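Local coordinates for SG7.AF (Anopheles freeborni, PDB 6XL7), which inhibits the alternative pathway of host complement by inhibiting the activated C3bBb convertase, while enhancing accumulation of that complex on immobilised properdin, at residues Q36-E39 against P40-K44; D16-E19 against T20-S23; G104-R107 against G108-K112; T72-A75 against G76-A80. All coordinates share one frame; numbering follows the deposited sequence. Where two conformers were deposited one is given.

The four contacts occupy both ends of a helical bundle. Interactions 1 and 3 lie on neighbouring helices, 23-46 and 89-113, with centres 10 Å apart; Gln36 O and Arg107 NH1 are 2.8 Å apart in a probable hydrogen bond, and Leu37 CD2 packs 3.6 Å from Arg107 CA. Interactions 2 and 4 lie together, across the chain's centre from interaction 1, with their own centres 13 Å apart. There Arg21 CZ comes within 3.4 Å of Tyr74 CD2, and a sulfate held by Arg21 lies about 3 Å from the Tyr74 side chain at the nearest atoms. The two groups are well separated: interactions 1 and 4 have centres 26 Å apart.

Interaction 1 (Q36-E39 against P40-K44); sequences QLRE and PLTKK
Within helix 23-46, the turn joining Gln36-Glu39 to Pro40-Lys44 is kinked, because Pro40 N has no hydrogen to give the preceding turn. The ring occupies the space where that bond would run, with Pro40 CG 3.4 Å from Gln36 O, an oxygen that Arg107 serves instead. Regular helical bonding resumes at once: Leu41 N donates to Leu37 O at 2.9 Å, and Lys43 N to Glu39 O at 3.1 Å with an angle of 169° at the hydrogen. Arg38 O accepts Thr42 N at 3.0 Å and, in the conformer given, Thr42 OG1 also donates to it at 2.8 Å, the two donors arriving from opposite faces of the carbonyl plane. The hydroxyl gets there because OG1 stands beside its own backbone N (chi1 -65°). On the outer surface, Glu39 and Lys43 run alongside one another, both chains extended; Glu39 OE2 meets Lys43 CE at 3.2 Å and makes a salt bridge to Lys43 NZ at 3.4 Å. On the buried side, Leu37 and Leu41 also lie side by side, CD2 of the first touching CD1 of the second at 4.0 Å, and both reach helices 2-13 and 56-77. The arrangement is that of a proline-kinked amphipathic helix in a helical bundle, charged outside and leucine-lined within.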
loop_
_atom_site.group_PDB
_atom_site.type_symbol
_atom_site.label_atom_id
_atom_site.label_comp_id
_atom_site.label_asym_id
_atom_site.label_seq_id
_atom_site.Cartn_x
_atom_site.Cartn_y
_atom_site.Cartn_z
ATOM N N GLN A 36 -5.641 -0.153 -4.343
ATOM C CA GLN A 36 -4.873 -1.297 -4.805
ATOM C C GLN A 36 -4.657 -2.353 -3.730
ATOM O O GLN A 36 -4.402 -3.519 -4.069
ATOM C CB GLN A 36 -3.510 -0.845 -5.342
ATOM C CG GLN A 36 -3.576 0.019 -6.600
ATOM C CD GLN A 36 -3.930 -0.776 -7.836
ATOM O OE1 GLN A 36 -3.553 -1.943 -7.976
ATOM N NE2 GLN A 36 -4.654 -0.145 -8.749
ATOM N N LEU A 37 -4.761 -1.979 -2.451
ATOM C CA LEU A 37 -4.403 -2.887 -1.365
ATOM C C LEU A 37 -5.482 -3.017 -0.294
ATOM O O LEU A 37 -5.957 -4.132 -0.033
ATOM C CB LEU A 37 -3.068 -2.463 -0.746
ATOM C CG LEU A 37 -1.853 -2.741 -1.638
ATOM C CD1 LEU A 37 -0.668 -1.941 -1.161
ATOM C CD2 LEU A 37 -1.526 -4.227 -1.619
ATOM N N ARG A 38 -5.885 -1.909 0.336
ATOM C CA ARG A 38 -6.750 -2.019 1.503
ATOM C C ARG A 38 -8.106 -2.623 1.139
ATOM O O ARG A 38 -8.568 -3.560 1.795
ATOM C CB ARG A 38 -6.898 -0.667 2.205
ATOM C CG ARG A 38 -7.443 -0.788 3.622
ATOM C CD ARG A 38 -7.622 0.564 4.302
ATOM N NE ARG A 38 -6.353 1.186 4.673
ATOM C CZ ARG A 38 -5.745 2.127 3.956
ATOM N NH1 ARG A 38 -6.290 2.548 2.829
ATOM N NH2 ARG A 38 -4.590 2.646 4.358
ATOM N N GLU A 39 -8.744 -2.109 0.087
ATOM C CA GLU A 39 -10.049 -2.666 -0.285
ATOM C C GLU A 39 -9.975 -4.123 -0.725
ATOM O O GLU A 39 -10.690 -4.956 -0.140
ATOM C CB GLU A 39 -10.788 -1.760 -1.280
ATOM C CG GLU A 39 -12.046 -2.411 -1.820
ATOM C CD GLU A 39 -12.818 -1.537 -2.790
ATOM O OE1 GLU A 39 -12.275 -0.506 -3.239
ATOM O OE2 GLU A 39 -13.974 -1.897 -3.102
ATOM N N PRO A 40 -9.142 -4.519 -1.693
ATOM C CA PRO A 40 -9.153 -5.935 -2.095
ATOM C C PRO A 40 -8.684 -6.888 -1.010
ATOM O O PRO A 40 -9.245 -7.980 -0.883
ATOM C CB PRO A 40 -8.263 -5.973 -3.348
ATOM C CG PRO A 40 -7.500 -4.716 -3.323
ATOM C CD PRO A 40 -8.340 -3.695 -2.615
ATOM N N LEU A 41 -7.702 -6.504 -0.195
ATOM C CA LEU A 41 -7.228 -7.452 0.811
ATOM C C LEU A 41 -8.210 -7.597 1.972
ATOM O O LEU A 41 -8.357 -8.698 2.517
ATOM C CB LEU A 41 -5.825 -7.094 1.301
ATOM C CG LEU A 41 -4.703 -7.221 0.269
ATOM C CD1 LEU A 41 -3.399 -6.734 0.883
ATOM C CD2 LEU A 41 -4.564 -8.655 -0.233
ATOM N N THR A 42 -8.873 -6.510 2.362
ATOM C CA THR A 42 -9.910 -6.618 3.376
ATOM C C THR A 42 -11.015 -7.554 2.913
ATOM O O THR A 42 -11.461 -8.426 3.667
ATOM C CB THR A 42 -10.472 -5.236 3.690
ATOM O OG1 THR A 42 -9.444 -4.434 4.274
ATOM C CG2 THR A 42 -11.625 -5.345 4.660
ATOM N N LYS A 43 -11.467 -7.387 1.665
ATOM C CA LYS A 43 -12.502 -8.262 1.123
ATOM C C LYS A 43 -12.059 -9.717 1.151
ATOM O O LYS A 43 -12.861 -10.615 1.440
ATOM C CB LYS A 43 -12.820 -7.879 -0.320
ATOM C CG LYS A 43 -13.445 -6.531 -0.558
ATOM C CD LYS A 43 -13.830 -6.457 -2.036
ATOM C CE LYS A 43 -14.223 -5.072 -2.474
ATOM N NZ LYS A 43 -14.740 -5.076 -3.872
ATOM N N LYS A 44 -10.786 -9.972 0.853
ATOM C CA LYS A 44 -10.281 -11.340 0.833
ATOM C C LYS A 44 -10.343 -11.970 2.219
ATOM O O LYS A 44 -10.872 -13.079 2.391
ATOM C CB LYS A 44 -8.850 -11.326 0.304
ATOM C CG LYS A 44 -8.185 -12.684 0.151
ATOM C CD LYS A 44 -6.831 -12.493 -0.537
ATOM C CE LYS A 44 -6.038 -13.789 -0.682
ATOM N NZ LYS A 44 -6.633 -14.723 -1.676
#

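Interaction 2 (D16-E19 against T20-S23); sequences DFDE and TRKS. With SO4 (sulfate ion), chain C; SO4 (sulfate ion), chain D.
Arg21 folds back over Asp18 at the surface turn between helices 2-13 and 23-46. Its CB sits 3.4 Å from Asp18 O, the oxygen that accepts Arg21 N. The chain then runs out extended, CD passing 3.7 Å from Asp18 CB, which covers one face of the guanidinium. The sulfate of chain D, probably from the crystallisation liquor, sits at the guanidinium edge with its sulfur in the guanidinium plane: Arg21 NE donates to its O4 at 2.8 Å (177° at the hydrogen) and Arg21 NH2 to its O2 at 2.7 Å. Asp18 OD2, well out of that plane, is a long 3.8 Å from Arg21 NE, an attraction of charges without an N-H aimed at it. At the tip, NH1 makes a salt bridge with Glu71, and the group forms a cation-pi contact with Tyr74. The other Asp18 oxygen, OD1, accepts both Thr20 OG1 at 2.7 Å and Thr20 N at 3.1 Å from the same face of the carboxylate. With CG opposite the backbone N (chi1 -178°), the carboxylate leans forward over the turn to receive them. Asp18 O to Arg21 N closes a type I beta turn, and Asp18 OD1 to Thr20 N forms an Asx turn within this interhelical loop.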
loop_
_atom_site.group_PDB
_atom_site.type_symbol
_atom_site.label_atom_id
_atom_site.label_comp_id
_atom_site.label_asym_id
_atom_site.label_seq_id
_atom_site.Cartn_x
_atom_site.Cartn_y
_atom_site.Cartn_z
ATOM N N ASP A 16 2.683 4.404 7.065
ATOM C CA ASP A 16 2.489 5.789 7.453
ATOM C C ASP A 16 2.633 6.718 6.257
ATOM O O ASP A 16 3.260 6.388 5.247
ATOM C CB ASP A 16 3.478 6.187 8.544
ATOM C CG ASP A 16 4.917 5.990 8.120
ATOM O OD1 ASP A 16 5.157 5.232 7.156
ATOM O OD2 ASP A 16 5.809 6.590 8.756
ATOM N N PHE A 17 2.027 7.892 6.389
ATOM C CA PHE A 17 2.121 8.961 5.411
ATOM C C PHE A 17 2.662 10.202 6.103
ATOM O O PHE A 17 2.265 10.514 7.231
ATOM C CB PHE A 17 0.743 9.255 4.822
ATOM C CG PHE A 17 0.148 8.090 4.082
ATOM C CD1 PHE A 17 -0.594 7.133 4.750
ATOM C CD2 PHE A 17 0.340 7.944 2.719
ATOM C CE1 PHE A 17 -1.140 6.059 4.073
ATOM C CE2 PHE A 17 -0.203 6.869 2.037
ATOM C CZ PHE A 17 -0.940 5.926 2.709
ATOM N N ASP A 18 3.581 10.896 5.437
ATOM C CA ASP A 18 4.194 12.103 5.991
ATOM C C ASP A 18 3.270 13.279 5.699
ATOM O O ASP A 18 3.246 13.804 4.585
ATOM C CB ASP A 18 5.584 12.304 5.396
ATOM C CG ASP A 18 6.315 13.521 5.973
ATOM O OD1 ASP A 18 5.702 14.324 6.703
ATOM O OD2 ASP A 18 7.521 13.672 5.690
ATOM N N GLU A 19 2.526 13.715 6.723
ATOM C CA GLU A 19 1.506 14.744 6.559
ATOM C C GLU A 19 2.078 16.125 6.265
ATOM O O GLU A 19 1.306 17.039 5.961
ATOM C CB GLU A 19 0.615 14.809 7.801
ATOM C CG GLU A 19 -0.321 13.618 7.949
ATOM C CD GLU A 19 -1.353 13.543 6.840
ATOM O OE1 GLU A 19 -1.603 12.430 6.336
ATOM O OE2 GLU A 19 -1.915 14.598 6.470
ATOM N N THR A 20 3.396 16.308 6.345
ATOM C CA THR A 20 3.982 17.575 5.930
ATOM C C THR A 20 4.117 17.695 4.414
ATOM O O THR A 20 4.409 18.792 3.918
ATOM C CB THR A 20 5.341 17.809 6.604
ATOM O OG1 THR A 20 6.309 16.893 6.079
ATOM C CG2 THR A 20 5.236 17.627 8.119
ATOM N N ARG A 21 3.903 16.608 3.673
ATOM C CA ARG A 21 4.009 16.637 2.223
ATOM C C ARG A 21 2.760 17.267 1.604
ATOM O O ARG A 21 1.720 17.411 2.255
ATOM C CB ARG A 21 4.264 15.227 1.695
ATOM C CG ARG A 21 5.623 14.681 2.130
ATOM C CD ARG A 21 5.801 13.192 1.852
ATOM N NE ARG A 21 7.207 12.833 2.012
ATOM C CZ ARG A 21 7.695 11.606 1.852
ATOM N NH1 ARG A 21 6.884 10.601 1.537
ATOM N NH2 ARG A 21 9.000 11.401 1.995
ATOM N N LYS A 22 2.883 17.668 0.335
ATOM C CA LYS A 22 1.816 18.421 -0.321
ATOM C C LYS A 22 0.538 17.593 -0.381
ATOM O O LYS A 22 0.572 16.391 -0.650
ATOM C CB LYS A 22 2.236 18.812 -1.737
ATOM C CG LYS A 22 3.331 19.870 -1.822
ATOM C CD LYS A 22 2.791 21.259 -1.517
ATOM C CE LYS A 22 3.795 22.340 -1.902
ATOM N NZ LYS A 22 3.235 23.711 -1.732
ATOM N N SER A 23 -0.595 18.259 -0.147
ATOM C CA SER A 23 -1.873 17.548 -0.093
ATOM C C SER A 23 -2.201 16.864 -1.414
ATOM O O SER A 23 -2.804 15.782 -1.416
ATOM C CB SER A 23 -2.995 18.510 0.307
ATOM O OG SER A 23 -2.761 19.046 1.595
HETATM S S SO4 C . -0.669 21.977 0.604
HETATM O O1 SO4 C . -0.323 21.718 -0.791
HETATM O O2 SO4 C . -0.396 20.788 1.407
HETATM O O3 SO4 C . -2.090 22.314 0.690
HETATM O O4 SO4 C . 0.137 23.088 1.104
HETATM S S SO4 D . 10.367 14.741 2.883
HETATM O O1 SO4 D . 10.776 15.195 4.212
HETATM O O2 SO4 D . 10.695 13.324 2.737
HETATM O O3 SO4 D . 11.088 15.512 1.874
HETATM O O4 SO4 D . 8.928 14.950 2.725
HETATM O O HOH W 1 3.923 9.822 2.341
HETATM O O HOH W 2 -0.082 18.670 3.840
#

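Interaction 3 (G104-R107 against G108-K112); sequences GEIR and GETEK
Ile106 O and Thr110 share two bonds on the buried side of helix 89-113: Thr110 N donates at 2.8 Å, nearly along the C=O axis, and Thr110 OG1 at 2.8 Å from 40° above the carbonyl plane. One acceptor thus satisfies both the amide and the hydroxyl of a buried threonine. What swings OG1 onto the preceding turn is its place beside the backbone N, with CG2 opposite that nitrogen (chi1 -58°). The remaining amides follow the regular i to i-4 pattern: Gly108 N donates to Gly104 O, Glu109 N to Glu105 O and Glu111 N to Arg107 O. This is a regular alpha-helical run through Glu111, part of the bundle, whose Ile106 and Thr110 face Met62 of helix 56-77. The charged groups along its flanks are joined through water rather than directly. One water donates to Glu105 OE2 at 3.0 Å and to Glu109 OE2 at 2.9 Å, bridging two like charges whose OE2 atoms stand 5.0 Å apart; the other Glu109 oxygen, OE1, has a salt bridge to Lys65, which probably eases the repulsion. A second water accepts from Arg107 NE at 3.0 Å, in the guanidinium plane, and donates to Glu111 OE2 at 3.2 Å. Arg107 and Glu111 run side by side but are too far apart for a direct salt bridge, and their planar ends are turned 63° from one another. Gly104 O lies over the centre of one guanidinium face, while NH1 has Gln36 O as its partner.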
loop_
_atom_site.group_PDB
_atom_site.type_symbol
_atom_site.label_atom_id
_atom_site.label_comp_id
_atom_site.label_asym_id
_atom_site.label_seq_id
_atom_site.Cartn_x
_atom_site.Cartn_y
_atom_site.Cartn_z
ATOM N N GLY A 104 -0.203 -2.828 -7.096
ATOM C CA GLY A 104 -0.949 -3.993 -7.536
ATOM C C GLY A 104 -0.121 -5.261 -7.496
ATOM O O GLY A 104 -0.631 -6.339 -7.169
ATOM N N GLU A 105 1.166 -5.154 -7.822
ATOM C CA GLU A 105 2.048 -6.312 -7.736
ATOM C C GLU A 105 2.225 -6.745 -6.288
ATOM O O GLU A 105 2.225 -7.947 -5.990
ATOM C CB GLU A 105 3.393 -5.998 -8.392
ATOM C CG GLU A 105 3.275 -5.736 -9.883
ATOM C CD GLU A 105 4.587 -5.300 -10.515
ATOM O OE1 GLU A 105 4.645 -5.208 -11.758
ATOM O OE2 GLU A 105 5.553 -5.056 -9.765
ATOM N N ILE A 106 2.339 -5.781 -5.375
ATOM C CA ILE A 106 2.390 -6.102 -3.950
ATOM C C ILE A 106 1.121 -6.826 -3.518
ATOM O O ILE A 106 1.175 -7.773 -2.725
ATOM C CB ILE A 106 2.665 -4.841 -3.110
ATOM C CG1 ILE A 106 4.085 -4.315 -3.370
ATOM C CG2 ILE A 106 2.468 -5.140 -1.627
ATOM C CD1 ILE A 106 4.282 -2.883 -2.890
ATOM N N ARG A 107 -0.039 -6.412 -4.042
ATOM C CA ARG A 107 -1.281 -7.102 -3.704
ATOM C C ARG A 107 -1.201 -8.577 -4.072
ATOM O O ARG A 107 -1.518 -9.450 -3.254
ATOM C CB ARG A 107 -2.476 -6.445 -4.409
ATOM C CG ARG A 107 -3.812 -7.172 -4.138
ATOM C CD ARG A 107 -4.973 -6.675 -5.002
ATOM N NE ARG A 107 -4.691 -6.762 -6.435
ATOM C CZ ARG A 107 -4.435 -5.713 -7.213
ATOM N NH1 ARG A 107 -4.432 -4.484 -6.703
ATOM N NH2 ARG A 107 -4.185 -5.892 -8.507
ATOM N N GLY A 108 -0.771 -8.876 -5.297
ATOM C CA GLY A 108 -0.690 -10.266 -5.718
ATOM C C GLY A 108 0.292 -11.070 -4.885
ATOM O O GLY A 108 0.023 -12.221 -4.526
ATOM N N GLU A 109 1.439 -10.478 -4.562
ATOM C CA GLU A 109 2.424 -11.178 -3.743
ATOM C C GLU A 109 1.885 -11.435 -2.343
ATOM O O GLU A 109 2.044 -12.537 -1.799
ATOM C CB GLU A 109 3.717 -10.361 -3.687
ATOM C CG GLU A 109 4.395 -10.191 -5.044
ATOM C CD GLU A 109 5.311 -8.981 -5.120
ATOM O OE1 GLU A 109 5.601 -8.358 -4.076
ATOM O OE2 GLU A 109 5.745 -8.652 -6.245
ATOM N N THR A 110 1.235 -10.434 -1.753
ATOM C CA THR A 110 0.683 -10.571 -0.408
ATOM C C THR A 110 -0.418 -11.622 -0.369
ATOM O O THR A 110 -0.487 -12.421 0.574
ATOM C CB THR A 110 0.172 -9.211 0.072
ATOM O OG1 THR A 110 1.256 -8.270 0.047
ATOM C CG2 THR A 110 -0.402 -9.291 1.494
ATOM N N GLU A 111 -1.274 -11.655 -1.391
ATOM C CA GLU A 111 -2.342 -12.653 -1.422
ATOM C C GLU A 111 -1.777 -14.061 -1.348
ATOM O O GLU A 111 -2.367 -14.942 -0.705
ATOM C CB GLU A 111 -3.182 -12.489 -2.691
ATOM C CG GLU A 111 -4.069 -11.270 -2.668
ATOM C CD GLU A 111 -4.759 -11.013 -3.994
ATOM O OE1 GLU A 111 -5.781 -10.293 -3.996
ATOM O OE2 GLU A 111 -4.281 -11.524 -5.033
ATOM N N LYS A 112 -0.635 -14.297 -1.995
ATOM C CA LYS A 112 -0.053 -15.637 -2.016
ATOM C C LYS A 112 0.449 -16.079 -0.643
ATOM O O LYS A 112 0.472 -17.281 -0.356
ATOM C CB LYS A 112 1.081 -15.715 -3.041
ATOM C CG LYS A 112 0.635 -15.656 -4.498
ATOM C CD LYS A 112 1.838 -15.732 -5.431
ATOM C CE LYS A 112 1.416 -15.823 -6.891
ATOM N NZ LYS A 112 0.637 -14.628 -7.321
HETATM O O HOH W 3 6.760 -6.121 -7.260
HETATM O O HOH W 4 -4.176 -9.477 -7.492
#

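Interaction 4 (T72-A75 against G76-A80); sequences TFYA and GFSYA
Chi1 of -179° sets the Tyr74 ring opposite its backbone N, beside the carbonyl carbon, while Ser78 adopts chi1 63°, OG lying between its own N and carbonyl carbon. With these torsions Ser78 OG stands over one face of the Tyr74 ring, toward the rim, 3.3 Å from CE2, and Ser78 CB makes a CH-pi contact with the same ring. OG also donates to Tyr74 O at 2.8 Å, from well above the carbonyl plane. This hydroxyl bond adds to the weak one from Ser78 N to the same oxygen. Phe77 offers its ring edge to Tyr74, with CD2 lying 3.8 Å from Tyr74 CE1. This is the C-terminal end of helix 56-77: Phe77 N still donates to Phe73 O at 3.0 Å, in the carbonyl plane, but Ser78 has left helical backbone angles and the i to i-4 pattern breaks up. Ala75 O now accepts two amides from opposite faces of its plane, Ser78 N, three residues on, at 3.2 Å and Ala80 N, five residues on, at 2.9 Å. The chain thus curls round the last carbonyls, and Tyr79 folds back over the helix end. Its ring lies over Ala75, whose CA makes a CH-pi contact 4.1 Å from the centroid, and Ala75 CB touches Tyr79 CZ at 3.6 Å. The Tyr79 side chain crosses that of Tyr74 at about a right angle. Inward, Phe73 stacks on Tyr99 and Phe77 packs on Leu92, both residues of helix 89-113.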
loop_
_atom_site.group_PDB
_atom_site.type_symbol
_atom_site.label_atom_id
_atom_site.label_comp_id
_atom_site.label_asym_id
_atom_site.label_seq_id
_atom_site.Cartn_x
_atom_site.Cartn_y
_atom_site.Cartn_z
ATOM N N THR A 72 9.237 6.001 -3.594
ATOM C CA THR A 72 9.619 6.155 -4.995
ATOM C C THR A 72 8.647 7.080 -5.718
ATOM O O THR A 72 9.071 7.955 -6.486
ATOM C CB THR A 72 9.687 4.772 -5.652
ATOM O OG1 THR A 72 10.670 3.972 -4.989
ATOM C CG2 THR A 72 10.073 4.883 -7.115
ATOM N N PHE A 73 7.345 6.911 -5.471
ATOM C CA PHE A 73 6.334 7.820 -6.001
ATOM C C PHE A 73 6.601 9.249 -5.550
ATOM O O PHE A 73 6.582 10.184 -6.363
ATOM C CB PHE A 73 4.973 7.331 -5.514
ATOM C CG PHE A 73 3.804 8.142 -5.992
ATOM C CD1 PHE A 73 3.740 8.658 -7.281
ATOM C CD2 PHE A 73 2.719 8.347 -5.144
ATOM C CE1 PHE A 73 2.626 9.387 -7.704
ATOM C CE2 PHE A 73 1.616 9.057 -5.565
ATOM C CZ PHE A 73 1.569 9.578 -6.844
ATOM N N TYR A 74 6.878 9.439 -4.253
ATOM C CA TYR A 74 7.152 10.785 -3.756
ATOM C C TYR A 74 8.373 11.388 -4.435
ATOM O O TYR A 74 8.381 12.579 -4.765
ATOM C CB TYR A 74 7.308 10.802 -2.232
ATOM C CG TYR A 74 7.557 12.207 -1.722
ATOM C CD1 TYR A 74 6.545 13.157 -1.769
ATOM C CD2 TYR A 74 8.806 12.601 -1.247
ATOM C CE1 TYR A 74 6.754 14.458 -1.342
ATOM C CE2 TYR A 74 9.029 13.914 -0.805
ATOM C CZ TYR A 74 7.993 14.832 -0.865
ATOM O OH TYR A 74 8.190 16.136 -0.438
ATOM N N ALA A 75 9.420 10.586 -4.647
ATOM C CA ALA A 75 10.598 11.085 -5.341
ATOM C C ALA A 75 10.234 11.587 -6.734
ATOM O O ALA A 75 10.698 12.654 -7.164
ATOM C CB ALA A 75 11.657 9.978 -5.412
ATOM N N GLY A 76 9.389 10.839 -7.454
ATOM C CA GLY A 76 8.992 11.259 -8.792
ATOM C C GLY A 76 8.124 12.503 -8.809
ATOM O O GLY A 76 8.125 13.244 -9.796
ATOM N N PHE A 77 7.382 12.750 -7.726
ATOM C CA PHE A 77 6.586 13.969 -7.598
ATOM C C PHE A 77 7.457 15.176 -7.296
ATOM O O PHE A 77 7.143 16.296 -7.732
ATOM C CB PHE A 77 5.567 13.744 -6.475
ATOM C CG PHE A 77 4.892 15.002 -5.972
ATOM C CD1 PHE A 77 4.021 15.723 -6.784
ATOM C CD2 PHE A 77 5.106 15.449 -4.677
ATOM C CE1 PHE A 77 3.382 16.870 -6.313
ATOM C CE2 PHE A 77 4.469 16.595 -4.204
ATOM C CZ PHE A 77 3.616 17.305 -5.023
ATOM N N SER A 78 8.563 14.964 -6.580
ATOM C CA SER A 78 9.302 16.058 -5.962
ATOM C C SER A 78 10.755 16.097 -6.420
ATOM O O SER A 78 11.033 16.498 -7.549
ATOM C CB SER A 78 9.159 16.005 -4.429
ATOM O OG SER A 78 9.717 14.828 -3.868
ATOM N N TYR A 79 11.680 15.667 -5.561
ATOM C CA TYR A 79 13.092 15.997 -5.723
ATOM C C TYR A 79 13.780 15.253 -6.864
ATOM O O TYR A 79 14.876 15.662 -7.263
ATOM C CB TYR A 79 13.844 15.764 -4.407
ATOM C CG TYR A 79 13.727 14.341 -3.888
ATOM C CD1 TYR A 79 14.585 13.338 -4.345
ATOM C CD2 TYR A 79 12.766 13.995 -2.947
ATOM C CE1 TYR A 79 14.483 12.048 -3.878
ATOM C CE2 TYR A 79 12.655 12.698 -2.470
ATOM C CZ TYR A 79 13.525 11.729 -2.941
ATOM O OH TYR A 79 13.436 10.431 -2.480
ATOM N N ALA A 80 13.183 14.188 -7.395
ATOM C CA ALA A 80 13.744 13.483 -8.541
ATOM C C ALA A 80 13.021 13.789 -9.844
ATOM O O ALA A 80 13.326 13.168 -10.864
ATOM C CB ALA A 80 13.760 11.973 -8.295
#